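Local coordinates for protein amide synthase (Vibrio cholerae, PDB 1L5A) that acts as an amide synthase, a stand-alone condensation enzyme of nonribosomal peptide synthetase type that probably forms an amide bond during vibriobactin assembly, at residues S384-Q387 with S388-Q391; Q315-D319 with Q320-A324; L38-A41 with L42-V46. One frame throughout, in Å; residues are numbered along the deposited sequence.

Interaction 1 (S384-Q387 with S388-Q391)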
ATOM      1  N   SER A 384     -28.921  17.527  26.083  1.00 31.22           N
ATOM      2  CA  SER A 384     -29.040  16.996  24.727  1.00 40.49           C
ATOM      3  C   SER A 384     -29.348  15.501  24.740  1.00 42.36           C
ATOM      4  O   SER A 384     -29.153  14.812  23.737  1.00 42.03           O
ATOM      5  CB  SER A 384     -27.743  17.233  23.943  1.00 39.18           C
ATOM      6  OG  SER A 384     -26.656  16.527  24.536  1.00 39.70           O
ATOM      7  N   TYR A 385     -29.810  14.995  25.881  1.00 37.63           N
ATOM      8  CA  TYR A 385     -30.139  13.581  25.989  1.00 34.11           C
ATOM      9  C   TYR A 385     -31.068  13.419  27.181  1.00 33.20           C
ATOM     10  O   TYR A 385     -30.769  13.872  28.271  1.00 34.15           O
ATOM     11  CB  TYR A 385     -28.875  12.748  26.182  1.00 26.13           C
ATOM     12  CG  TYR A 385     -29.143  11.275  26.061  1.00 32.04           C
ATOM     13  CD1 TYR A 385     -29.302  10.675  24.806  1.00 30.84           C
ATOM     14  CD2 TYR A 385     -29.323  10.488  27.195  1.00 27.30           C
ATOM     15  CE1 TYR A 385     -29.641   9.321  24.686  1.00 20.65           C
ATOM     16  CE2 TYR A 385     -29.669   9.133  27.081  1.00 31.35           C
ATOM     17  CZ  TYR A 385     -29.823   8.564  25.820  1.00 26.78           C
ATOM     18  OH  TYR A 385     -30.156   7.235  25.699  1.00 37.30           O
ATOM     19  N   PRO A 386     -32.218  12.762  26.985  1.00 42.70           N
ATOM     20  CA  PRO A 386     -33.205  12.554  28.053  1.00 40.84           C
ATOM     21  C   PRO A 386     -32.693  11.824  29.281  1.00 42.10           C
ATOM     22  O   PRO A 386     -32.170  10.717  29.188  1.00 40.45           O
ATOM     23  CB  PRO A 386     -34.319  11.805  27.342  1.00 36.68           C
ATOM     24  CG  PRO A 386     -33.569  11.040  26.290  1.00 41.97           C
ATOM     25  CD  PRO A 386     -32.622  12.059  25.758  1.00 36.85           C
ATOM     26  N   GLN A 387     -32.865  12.456  30.437  1.00 42.79           N
ATOM     27  CA  GLN A 387     -32.416  11.876  31.689  1.00 43.38           C
ATOM     28  C   GLN A 387     -32.965  10.499  32.004  1.00 42.83           C
ATOM     29  O   GLN A 387     -32.241   9.655  32.520  1.00 47.61           O
ATOM     30  CB  GLN A 387     -32.733  12.793  32.871  1.00 47.21           C
ATOM     31  CG  GLN A 387     -32.436  12.101  34.204  1.00 55.45           C
ATOM     32  CD  GLN A 387     -32.722  12.956  35.410  1.00 58.90           C
ATOM     33  OE1 GLN A 387     -33.760  13.614  35.486  1.00 69.34           O
ATOM     34  NE2 GLN A 387     -31.809  12.937  36.378  1.00 60.14           N
ATOM     35  N   SER A 388     -34.238  10.262  31.712  1.00 46.96           N
ATOM     36  CA  SER A 388     -34.822   8.964  32.027  1.00 45.72           C
ATOM     37  C   SER A 388     -34.141   7.844  31.266  1.00 44.99           C
ATOM     38  O   SER A 388     -33.823   6.812  31.846  1.00 49.29           O
ATOM     39  CB  SER A 388     -36.336   8.954  31.767  1.00 41.69           C
ATOM     40  OG  SER A 388     -36.658   9.311  30.437  1.00 40.66           O
ATOM     41  N   HIS A 389     -33.895   8.046  29.977  1.00 46.67           N
ATOM     42  CA  HIS A 389     -33.226   7.021  29.183  1.00 47.19           C
ATOM     43  C   HIS A 389     -31.863   6.749  29.820  1.00 46.65           C
ATOM     44  O   HIS A 389     -31.449   5.598  29.971  1.00 48.27           O
ATOM     45  CB  HIS A 389     -33.075   7.475  27.725  1.00 48.59           C
ATOM     46  CG  HIS A 389     -34.379   7.612  26.990  1.00 55.33           C
ATOM     47  ND1 HIS A 389     -34.457   8.032  25.680  1.00 62.87           N
ATOM     48  CD2 HIS A 389     -35.654   7.385  27.385  1.00 57.56           C
ATOM     49  CE1 HIS A 389     -35.722   8.060  25.298  1.00 60.68           C
ATOM     50  NE2 HIS A 389     -36.469   7.672  26.315  1.00 64.41           N
ATOM     51  N   TRP A 390     -31.166   7.810  30.209  1.00 42.94           N
ATOM     52  CA  TRP A 390     -29.881   7.629  30.850  1.00 41.28           C
ATOM     53  C   TRP A 390     -30.084   6.752  32.086  1.00 44.24           C
ATOM     54  O   TRP A 390     -29.302   5.827  32.322  1.00 47.01           O
ATOM     55  CB  TRP A 390     -29.295   8.972  31.249  1.00 41.09           C
ATOM     56  CG  TRP A 390     -28.086   8.844  32.090  1.00 45.57           C
ATOM     57  CD1 TRP A 390     -26.828   8.517  31.682  1.00 49.41           C
ATOM     58  CD2 TRP A 390     -28.012   9.037  33.501  1.00 52.46           C
ATOM     59  NE1 TRP A 390     -25.969   8.499  32.751  1.00 43.95           N
ATOM     60  CE2 TRP A 390     -26.670   8.812  33.884  1.00 50.59           C
ATOM     61  CE3 TRP A 390     -28.951   9.377  34.485  1.00 49.95           C
ATOM     62  CZ2 TRP A 390     -26.243   8.919  35.207  1.00 52.32           C
ATOM     63  CZ3 TRP A 390     -28.525   9.482  35.799  1.00 45.17           C
ATOM     64  CH2 TRP A 390     -27.181   9.255  36.149  1.00 46.05           C
ATOM     65  N   GLN A 391     -31.133   7.039  32.865  1.00 42.52           N
ATOM     66  CA  GLN A 391     -31.450   6.256  34.067  1.00 45.73           C
ATOM     67  C   GLN A 391     -31.530   4.783  33.669  1.00 49.57           C
ATOM     68  O   GLN A 391     -30.852   3.918  34.228  1.00 54.71           O
ATOM     69  CB  GLN A 391     -32.821   6.639  34.643  1.00 52.09           C
ATOM     70  CG  GLN A 391     -32.999   8.069  35.136  1.00 66.94           C
ATOM     71  CD  GLN A 391     -32.538   8.276  36.570  1.00 67.85           C
ATOM     72  OE1 GLN A 391     -32.613   9.387  37.090  1.00 67.45           O
ATOM     73  NE2 GLN A 391     -32.058   7.208  37.213  1.00 70.21           N
TER
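Pro386 and Trp390 are joined by the first of two consecutive i to i+4 backbone bonds, Trp390 N to Pro386 O at 3.2 Å and Gln391 N to Gln387 O at 2.9 Å, which establish the opening turn of the helix and place Pro386 at its N-cap. The proline also meets His389: its CB lies 4.3 Å from the imidazole centroid and close to the ring normal, a CH-pi contact over one face. Tyr385 crosses the histidine at about a right angle, its OH 3.6 Å from His389 CB, while CD of Pro386 sits over one face of the phenol ring. Gln387 and Gln391 run side by side in the same direction, but their amide planes are 43° apart and Gln387 NE2 stays 3.7 Å from Gln391 OE1, so the pair packs without a hydrogen bond. With CG anti to the backbone N (chi1 171°), the Trp390 indole turns inward, and its NE1 is bonded to Ile378 O. Trp390 and Tyr385 both touch Ala380, so this turn seats the start of helix 387-409 against strand 374-381, the strand that precedes it in the chain.

Interaction 2 (Q315-D319 with Q320-A324)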
ATOM      1  N   GLN A 315     -15.985  15.913   6.313  1.00 39.54           N
ATOM      2  CA  GLN A 315     -16.037  15.827   4.855  1.00 34.09           C
ATOM      3  C   GLN A 315     -17.297  15.060   4.475  1.00 30.95           C
ATOM      4  O   GLN A 315     -18.020  15.460   3.568  1.00 29.24           O
ATOM      5  CB  GLN A 315     -14.795  15.108   4.305  1.00 28.15           C
ATOM      6  CG  GLN A 315     -14.754  15.053   2.778  1.00 21.43           C
ATOM      7  CD  GLN A 315     -14.733  16.441   2.201  1.00 36.88           C
ATOM      8  OE1 GLN A 315     -13.842  17.236   2.509  1.00 40.75           O
ATOM      9  NE2 GLN A 315     -15.720  16.756   1.372  1.00 34.30           N
ATOM     10  N   ILE A 316     -17.548  13.954   5.171  1.00 25.11           N
ATOM     11  CA  ILE A 316     -18.746  13.171   4.922  1.00 29.80           C
ATOM     12  C   ILE A 316     -19.950  14.114   5.092  1.00 32.20           C
ATOM     13  O   ILE A 316     -20.819  14.160   4.230  1.00 35.02           O
ATOM     14  CB  ILE A 316     -18.888  11.980   5.908  1.00 28.34           C
ATOM     15  CG1 ILE A 316     -17.750  10.980   5.702  1.00 24.26           C
ATOM     16  CG2 ILE A 316     -20.215  11.287   5.689  1.00 30.38           C
ATOM     17  CD1 ILE A 316     -17.890   9.707   6.533  1.00 20.68           C
ATOM     18  N   GLU A 317     -19.985  14.886   6.176  1.00 28.62           N
ATOM     19  CA  GLU A 317     -21.102  15.806   6.383  1.00 39.81           C
ATOM     20  C   GLU A 317     -21.332  16.618   5.107  1.00 44.40           C
ATOM     21  O   GLU A 317     -22.472  16.720   4.629  1.00 45.01           O
ATOM     22  CB  GLU A 317     -20.855  16.763   7.566  1.00 29.65           C
ATOM     23  CG  GLU A 317     -20.743  16.093   8.944  1.00 31.18           C
ATOM     24  CD  GLU A 317     -20.427  17.090  10.068  1.00 38.09           C
ATOM     25  OE1 GLU A 317     -19.725  18.098   9.809  1.00 36.44           O
ATOM     26  OE2 GLU A 317     -20.877  16.860  11.215  1.00 47.15           O
ATOM     27  N   GLN A 318     -20.262  17.192   4.557  1.00 43.64           N
ATOM     28  CA  GLN A 318     -20.387  17.984   3.330  1.00 47.73           C
ATOM     29  C   GLN A 318     -20.912  17.128   2.178  1.00 45.56           C
ATOM     30  O   GLN A 318     -21.782  17.556   1.420  1.00 44.88           O
ATOM     31  CB  GLN A 318     -19.043  18.581   2.905  1.00 46.59           C
ATOM     32  CG  GLN A 318     -18.577  19.798   3.683  1.00 60.23           C
ATOM     33  CD  GLN A 318     -17.331  20.422   3.058  1.00 70.23           C
ATOM     34  OE1 GLN A 318     -17.366  20.841   1.893  1.00 67.31           O
ATOM     35  NE2 GLN A 318     -16.221  20.477   3.822  1.00 60.40           N
ATOM     36  N   ASP A 319     -20.370  15.922   2.051  1.00 38.43           N
ATOM     37  CA  ASP A 319     -20.769  15.023   0.983  1.00 39.45           C
ATOM     38  C   ASP A 319     -22.256  14.703   1.065  1.00 43.45           C
ATOM     39  O   ASP A 319     -22.925  14.550   0.047  1.00 46.29           O
ATOM     40  CB  ASP A 319     -19.960  13.721   1.039  1.00 28.33           C
ATOM     41  CG  ASP A 319     -18.502  13.905   0.627  1.00 37.41           C
ATOM     42  OD1 ASP A 319     -18.090  15.023   0.227  1.00 35.22           O
ATOM     43  OD2 ASP A 319     -17.754  12.912   0.705  1.00 47.17           O
ATOM     44  N   GLN A 320     -22.774  14.611   2.283  1.00 44.67           N
ATOM     45  CA  GLN A 320     -24.177  14.290   2.488  1.00 37.93           C
ATOM     46  C   GLN A 320     -25.084  15.502   2.436  1.00 35.44           C
ATOM     47  O   GLN A 320     -26.241  15.406   2.809  1.00 42.85           O
ATOM     48  CB  GLN A 320     -24.370  13.595   3.826  1.00 34.89           C
ATOM     49  CG  GLN A 320     -23.660  12.292   3.940  1.00 41.90           C
ATOM     50  CD  GLN A 320     -24.354  11.207   3.171  1.00 41.33           C
ATOM     51  OE1 GLN A 320     -25.460  10.793   3.526  1.00 43.54           O
ATOM     52  NE2 GLN A 320     -23.711  10.732   2.111  1.00 38.73           N
ATOM     53  N   GLY A 321     -24.573  16.646   2.005  1.00 31.66           N
ATOM     54  CA  GLY A 321     -25.441  17.805   1.916  1.00 36.44           C
ATOM     55  C   GLY A 321     -25.679  18.715   3.114  1.00 43.19           C
ATOM     56  O   GLY A 321     -26.298  19.762   2.943  1.00 43.06           O
ATOM     57  N   LEU A 322     -25.227  18.358   4.315  1.00 44.45           N
ATOM     58  CA  LEU A 322     -25.439  19.264   5.442  1.00 45.30           C
ATOM     59  C   LEU A 322     -24.800  20.587   5.049  1.00 46.57           C
ATOM     60  O   LEU A 322     -23.862  20.603   4.248  1.00 49.39           O
ATOM     61  CB  LEU A 322     -24.752  18.774   6.718  1.00 39.16           C
ATOM     62  CG  LEU A 322     -24.768  17.294   7.081  1.00 45.79           C
ATOM     63  CD1 LEU A 322     -24.429  17.177   8.563  1.00 31.30           C
ATOM     64  CD2 LEU A 322     -26.112  16.662   6.764  1.00 35.87           C
ATOM     65  N   ASN A 323     -25.310  21.688   5.595  1.00 46.61           N
ATOM     66  CA  ASN A 323     -24.752  23.008   5.310  1.00 52.22           C
ATOM     67  C   ASN A 323     -23.708  23.293   6.384  1.00 54.26           C
ATOM     68  O   ASN A 323     -23.564  22.518   7.333  1.00 61.24           O
ATOM     69  CB  ASN A 323     -25.843  24.075   5.355  1.00 50.65           C
ATOM     70  CG  ASN A 323     -26.585  24.088   6.677  1.00 60.86           C
ATOM     71  OD1 ASN A 323     -25.993  24.313   7.738  1.00 63.02           O
ATOM     72  ND2 ASN A 323     -27.889  23.842   6.623  1.00 62.70           N
ATOM     73  N   ALA A 324     -22.990  24.400   6.255  1.00 53.43           N
ATOM     74  CA  ALA A 324     -21.963  24.730   7.235  1.00 57.14           C
ATOM     75  C   ALA A 324     -22.469  24.787   8.682  1.00 58.94           C
ATOM     76  O   ALA A 324     -21.778  24.355   9.599  1.00 58.44           O
ATOM     77  CB  ALA A 324     -21.296  26.046   6.862  1.00 57.67           C
TER
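Glu317 meets Leu322 through aliphatic carbons and not through its carboxylate, so the flat groups that engage each other here are the Gln315 amide and the Asp319 carboxylate, one helical turn apart. NE2 of Gln315 donates to OD1 of Asp319 at 3.2 Å; the acceptor lies almost in the amide plane, whereas the donor reaches the carboxylate from above its plane, 41° out of it. The other carboxylate oxygen, OD2, is bonded to Tyr311 OH, so two partners restrict the rotation of this group.

Beyond Asp319 the backbone leaves helical geometry. Gln320 N still makes an i to i+4 bond to Ile316 O at 2.8 Å, with a weak second interaction to Glu317 O. Its side chain lies alongside that of Ile316, pointing the same way, with CG of Gln320 4.0 Å from CG2 of Ile316. Gly321 N then reaches back to Gln318 O at 3.0 Å, entering well above the carbonyl plane. Leu322 N closes a wider ring onto Glu317 O at 3.2 Å.

The leucine follows its own backbone bond: CD1 of Leu322 rests 3.7 Å from CB of Glu317, and the two side chains cross at a slant. Glu317 CG sits anti to the carbonyl carbon (chi1 -64°) and the chain runs on extended, leaving the acid to bond Tyr328 N through OE2 while its stem serves the leucine.

Helix 175-189 touches this turn through Trp184, next to Ile316, and Leu188, next to Gln320. The paired bonds from Gly321 and Leu322, with the positive phi of Gly321 (86°) at C', define a Schellman motif ending helix 313-319; Leu322 at C'' packs on the aliphatic stem of Glu317, the C''-to-C3 contact that commonly accompanies it.

Interaction 3 (L38-A41 with L42-V46)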
ATOM      1  N   LEU A  38      12.999  14.406  36.326  1.00 33.03           N
ATOM      2  CA  LEU A  38      11.616  14.426  35.837  1.00 31.65           C
ATOM      3  C   LEU A  38      11.419  15.715  35.054  1.00 28.54           C
ATOM      4  O   LEU A  38      10.853  15.708  33.961  1.00 31.91           O
ATOM      5  CB  LEU A  38      10.622  14.360  37.004  1.00 34.17           C
ATOM      6  CG  LEU A  38       9.094  14.277  36.809  1.00 36.98           C
ATOM      7  CD1 LEU A  38       8.579  15.593  36.330  1.00 35.30           C
ATOM      8  CD2 LEU A  38       8.719  13.170  35.835  1.00 34.82           C
ATOM      9  N   LEU A  39      11.909  16.818  35.606  1.00 22.08           N
ATOM     10  CA  LEU A  39      11.787  18.107  34.944  1.00 25.61           C
ATOM     11  C   LEU A  39      12.471  18.103  33.580  1.00 31.41           C
ATOM     12  O   LEU A  39      11.932  18.638  32.607  1.00 36.47           O
ATOM     13  CB  LEU A  39      12.377  19.225  35.812  1.00 31.54           C
ATOM     14  CG  LEU A  39      11.668  19.642  37.106  1.00 35.39           C
ATOM     15  CD1 LEU A  39      12.360  20.868  37.651  1.00 31.68           C
ATOM     16  CD2 LEU A  39      10.207  19.968  36.850  1.00 27.88           C
ATOM     17  N   ARG A  40      13.663  17.516  33.510  1.00 31.30           N
ATOM     18  CA  ARG A  40      14.405  17.431  32.257  1.00 25.56           C
ATOM     19  C   ARG A  40      13.578  16.564  31.307  1.00 26.24           C
ATOM     20  O   ARG A  40      13.367  16.910  30.140  1.00 21.27           O
ATOM     21  CB  ARG A  40      15.760  16.773  32.507  1.00 31.55           C
ATOM     22  CG  ARG A  40      16.559  16.474  31.257  1.00 30.80           C
ATOM     23  CD  ARG A  40      17.056  17.740  30.598  1.00 34.06           C
ATOM     24  NE  ARG A  40      17.950  17.460  29.474  1.00 31.70           N
ATOM     25  CZ  ARG A  40      18.282  18.360  28.556  1.00 35.51           C
ATOM     26  NH1 ARG A  40      17.793  19.596  28.628  1.00 31.42           N
ATOM     27  NH2 ARG A  40      19.095  18.029  27.570  1.00 38.06           N
ATOM     28  N   ALA A  41      13.131  15.418  31.819  1.00 20.14           N
ATOM     29  CA  ALA A  41      12.305  14.509  31.033  1.00 20.25           C
ATOM     30  C   ALA A  41      11.101  15.240  30.445  1.00 24.32           C
ATOM     31  O   ALA A  41      10.824  15.091  29.251  1.00 22.37           O
ATOM     32  CB  ALA A  41      11.833  13.348  31.890  1.00 15.58           C
ATOM     33  N   LEU A  42      10.391  16.035  31.263  1.00 17.73           N
ATOM     34  CA  LEU A  42       9.223  16.749  30.756  1.00 17.72           C
ATOM     35  C   LEU A  42       9.636  17.771  29.705  1.00 20.99           C
ATOM     36  O   LEU A  42       8.979  17.899  28.679  1.00 31.66           O
ATOM     37  CB  LEU A  42       8.444  17.420  31.897  1.00 25.65           C
ATOM     38  CG  LEU A  42       7.256  18.333  31.543  1.00 23.17           C
ATOM     39  CD1 LEU A  42       6.155  17.553  30.873  1.00 29.38           C
ATOM     40  CD2 LEU A  42       6.723  18.962  32.792  1.00 26.23           C
ATOM     41  N   HIS A  43      10.731  18.489  29.954  1.00 26.39           N
ATOM     42  CA  HIS A  43      11.257  19.485  29.011  1.00 21.15           C
ATOM     43  C   HIS A  43      11.641  18.811  27.686  1.00 26.42           C
ATOM     44  O   HIS A  43      11.461  19.379  26.603  1.00 24.38           O
ATOM     45  CB  HIS A  43      12.495  20.156  29.593  1.00 23.45           C
ATOM     46  CG  HIS A  43      13.275  20.947  28.591  1.00 32.36           C
ATOM     47  ND1 HIS A  43      13.029  22.280  28.339  1.00 41.47           N
ATOM     48  CD2 HIS A  43      14.275  20.584  27.753  1.00 32.21           C
ATOM     49  CE1 HIS A  43      13.845  22.704  27.390  1.00 40.06           C
ATOM     50  NE2 HIS A  43      14.609  21.694  27.015  1.00 35.58           N
ATOM     51  N   LEU A  44      12.211  17.615  27.773  1.00 24.67           N
ATOM     52  CA  LEU A  44      12.582  16.889  26.569  1.00 28.99           C
ATOM     53  C   LEU A  44      11.324  16.443  25.812  1.00 30.99           C
ATOM     54  O   LEU A  44      11.195  16.680  24.605  1.00 32.33           O
ATOM     55  CB  LEU A  44      13.440  15.661  26.918  1.00 31.73           C
ATOM     56  CG  LEU A  44      14.894  15.932  27.345  1.00 35.41           C
ATOM     57  CD1 LEU A  44      15.583  14.613  27.642  1.00 19.84           C
ATOM     58  CD2 LEU A  44      15.644  16.672  26.230  1.00 24.45           C
ATOM     59  N   THR A  45      10.389  15.813  26.515  1.00 24.03           N
ATOM     60  CA  THR A  45       9.186  15.348  25.853  1.00 25.66           C
ATOM     61  C   THR A  45       8.471  16.440  25.064  1.00 30.73           C
ATOM     62  O   THR A  45       8.136  16.247  23.888  1.00 26.00           O
ATOM     63  CB  THR A  45       8.198  14.772  26.841  1.00 22.64           C
ATOM     64  OG1 THR A  45       8.804  13.674  27.518  1.00 27.02           O
ATOM     65  CG2 THR A  45       6.964  14.292  26.106  1.00 25.11           C
ATOM     66  N   VAL A  46       8.241  17.575  25.722  1.00 25.35           N
ATOM     67  CA  VAL A  46       7.558  18.711  25.123  1.00 26.14           C
ATOM     68  C   VAL A  46       8.285  19.282  23.895  1.00 24.60           C
ATOM     69  O   VAL A  46       7.651  19.771  22.958  1.00 33.41           O
ATOM     70  CB  VAL A  46       7.320  19.812  26.209  1.00 28.18           C
ATOM     71  CG1 VAL A  46       7.034  21.118  25.581  1.00 29.46           C
ATOM     72  CG2 VAL A  46       6.131  19.430  27.086  1.00 23.12           C
TER
HETATM   73  O   HOH W   1      17.938  21.196  26.530  1.00 25.77           O
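Two successive turns of helix 35-47 meet here, and the evidence is an unbroken ladder of i to i+4 bonds from Leu42 to Leu38, His43 to Leu39, Leu44 to Arg40 and Thr45 to Ala41. The last rung is doubled. Ala41 O receives Thr45 N at 2.9 Å and also the Thr45 hydroxyl, OG1, at 3.0 Å; the hydroxyl comes from above the carbonyl plane, 39° out of it. Thr45 OG1 stands beside its own backbone N (chi1 -60°), which brings it back to the preceding turn and satisfies a buried polar group within the helix itself.

On another side of the helix, Arg40 folds over its successors. Its chain bends at chi2 (70°), carrying the guanidinium above Leu44, whose CD2 lies 3.8 Å from the guanidinium plane and over its centre; the nearest guanidinium atom to that methyl, CZ, is 3.9 Å from CD2. The contact is therefore apolar packing against a flat face, leaving the N-H groups at the rim to bond elsewhere. One of them does so in plane: Arg40 NH1 donates to a water at 2.6 Å, and the same water makes a weak, longer interaction with His43 NE2. The imidazole and guanidinium planes are nearly parallel, and NH1 of Arg40 approaches His43 CD2 at 3.8 Å obliquely.

Leu39, Leu42 and Val46 touch strand 107-114, with Val110 meeting both leucines. Towards helix 131-150, Leu42 packs on Phe137, Leu44 and Thr45 on His144, and Arg40 on Leu148. The helix thus lies against the five-stranded sheet and beside helix 131-150.

All three contacts are local and occur in series, so none closes a long loop, nests in another or crosses it. From the N terminus, interaction 3 comes first, within helix 35-47, which packs on the five-stranded sheet. Interaction 2 follows much later, where helix 313-319 stops and the chain heads for strand 333-337. Interaction 1 then marks the passage from strand 374-381 into helix 387-409. Those two strands belong to the four-stranded sheet, and interactions 1 and 2 have centres about 28 Å apart. Interaction 3 lies about 43 Å from interaction 1, centre to centre, across the middle of the chain, consistent with the two-lobed build of condensation domains.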